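Local coordinates for protein beta-N-acetylhexosaminidase (PDB 4YYF) that probably hydrolyses terminal non-reducing N-acetyl-D-hexosamine residues from N-acetyl-beta-D-hexosaminides, as a member of glycosyl hydrolase family 3, at residues Glu134-Gly137 and Ile138-Arg142. The protein carries 1 engineered substitution. Residues are numbered along the deposited sequence; the frame is centred on the assembly and turned at random.
Sequences EVYG and IALDR. With ACT (acetate ion), chain E.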
loop_
_atom_site.group_PDB
_atom_site.type_symbol
_atom_site.label_atom_id
_atom_site.label_comp_id
_atom_site.label_asym_id
_atom_site.label_seq_id
_atom_site.Cartn_x
_atom_site.Cartn_y
_atom_site.Cartn_z
ATOM N N GLU A 134 -4.397 20.820 13.179
ATOM C CA GLU A 134 -5.069 19.882 14.077
ATOM C C GLU A 134 -5.025 18.459 13.532
ATOM O O GLU A 134 -4.845 17.497 14.294
ATOM C CB GLU A 134 -6.518 20.317 14.327
ATOM C CG GLU A 134 -6.630 21.532 15.221
ATOM C CD GLU A 134 -8.053 22.005 15.404
ATOM O OE1 GLU A 134 -8.790 22.095 14.405
ATOM O OE2 GLU A 134 -8.437 22.289 16.554
ATOM N N VAL A 135 -5.189 18.319 12.218
ATOM C CA VAL A 135 -5.139 16.992 11.593
ATOM C C VAL A 135 -3.724 16.420 11.698
ATOM O O VAL A 135 -3.546 15.221 11.951
ATOM C CB VAL A 135 -5.652 17.018 10.113
ATOM C CG1 VAL A 135 -5.396 15.687 9.417
ATOM C CG2 VAL A 135 -7.149 17.333 10.076
ATOM N N TYR A 136 -2.717 17.279 11.545
ATOM C CA TYR A 136 -1.336 16.850 11.746
ATOM C C TYR A 136 -1.174 16.226 13.138
ATOM O O TYR A 136 -0.624 15.131 13.276
ATOM C CB TYR A 136 -0.346 18.012 11.568
ATOM C CG TYR A 136 1.038 17.665 12.077
ATOM C CD1 TYR A 136 1.908 16.902 11.309
ATOM C CD2 TYR A 136 1.469 18.089 13.330
ATOM C CE1 TYR A 136 3.175 16.568 11.777
ATOM C CE2 TYR A 136 2.730 17.758 13.812
ATOM C CZ TYR A 136 3.574 16.998 13.034
ATOM O OH TYR A 136 4.826 16.671 13.507
ATOM N N GLY A 137 -1.666 16.927 14.152
ATOM C CA GLY A 137 -1.566 16.471 15.532
ATOM C C GLY A 137 -2.315 15.174 15.781
ATOM O O GLY A 137 -1.858 14.317 16.536
ATOM N N ILE A 138 -3.477 15.026 15.154
ATOM C CA ILE A 138 -4.243 13.794 15.291
ATOM C C ILE A 138 -3.475 12.610 14.696
ATOM O O ILE A 138 -3.379 11.542 15.316
ATOM C CB ILE A 138 -5.613 13.924 14.622
ATOM C CG1 ILE A 138 -6.500 14.870 15.433
ATOM C CG2 ILE A 138 -6.273 12.565 14.500
ATOM C CD1 ILE A 138 -7.822 15.220 14.747
ATOM N N ALA A 139 -2.916 12.806 13.501
ATOM C CA ALA A 139 -2.153 11.764 12.824
ATOM C C ALA A 139 -0.882 11.405 13.583
ATOM O O ALA A 139 -0.508 10.232 13.661
ATOM C CB ALA A 139 -1.809 12.194 11.392
ATOM N N LEU A 140 -0.215 12.416 14.130
ATOM C CA LEU A 140 0.959 12.188 14.966
ATOM C C LEU A 140 0.620 11.334 16.186
ATOM O O LEU A 140 1.288 10.339 16.464
ATOM C CB LEU A 140 1.560 13.524 15.425
ATOM C CG LEU A 140 2.790 13.410 16.341
ATOM C CD1 LEU A 140 3.947 12.652 15.665
ATOM C CD2 LEU A 140 3.258 14.786 16.804
ATOM N N ASP A 141 -0.405 11.735 16.929
ATOM C CA ASP A 141 -0.833 10.984 18.110
ATOM C C ASP A 141 -1.186 9.546 17.776
ATOM O O ASP A 141 -0.792 8.616 18.487
ATOM C CB ASP A 141 -2.035 11.664 18.783
ATOM C CG ASP A 141 -1.653 12.941 19.528
ATOM O OD1 ASP A 141 -0.447 13.167 19.782
ATOM O OD2 ASP A 141 -2.569 13.719 19.873
ATOM N N ARG A 142 -1.933 9.351 16.694
ATOM C CA ARG A 142 -2.344 7.999 16.325
ATOM C C ARG A 142 -1.202 7.168 15.761
ATOM O O ARG A 142 -1.120 5.974 16.009
ATOM C CB ARG A 142 -3.541 8.033 15.376
ATOM C CG ARG A 142 -4.792 8.536 16.084
ATOM C CD ARG A 142 -5.941 8.746 15.110
ATOM N NE ARG A 142 -6.572 7.499 14.675
ATOM C CZ ARG A 142 -7.398 6.783 15.438
ATOM N NH1 ARG A 142 -7.644 7.157 16.687
ATOM N NH2 ARG A 142 -7.972 5.683 14.958
HETATM C C ACT E . -6.233 10.107 18.633
HETATM O O ACT E . -5.395 9.630 19.429
HETATM O OXT ACT E . -7.181 9.352 18.332
HETATM C CH3 ACT E . -6.089 11.487 18.063
#
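Ile-138, Ala-139, Leu-140 and Asp-141 each donate a backbone N-H to the carbonyl four residues back, so Glu-134 to Arg-142 forms unbroken alpha-helix within helix 132-148. Ala-139 N to Val-135 O, 2.9 Å, is nearly straight, while Ile-138 N to Glu-134 O, 3.0 Å, bends to 153°. One turn apart, Tyr-136 and Leu-140 run side by side in the same direction. Both hold CG anti to the backbone N, and the phenol end meets one methyl branch, with Tyr-136 OH 4.1 Å from Leu-140 CD2. That methyl approaches the ring obliquely, and the hydroxyl is hydrogen-bonded to Asp-195 of helix 179-196. The segment belongs to an outer helix of the TIM-barrel domain of family 3 glycosidases; Val-135 and Ala-139 pack on Tyr-189 of helix 179-196, and Val-135 and Ile-138 on Leu-126 of helix 123-129. Ile-138 leans back over the preceding turn, CG1 lying 3.3 Å from Glu-134 O, and turns its other branch to an acetate ion, CG2 to the acetate CH3 3.7 Å. The acetate, probably from the crystallisation liquor, is bound at the guanidinium edge of Arg-142: NH1 donates to OXT at 2.8 Å and 149°. A bend at chi3 (76°) turns the guanidinium so that NH1 reaches OXT. Lys-145 adds a second hydrogen bond to the acetate, and Arg-142 NH2 forms a salt bridge with Glu-105.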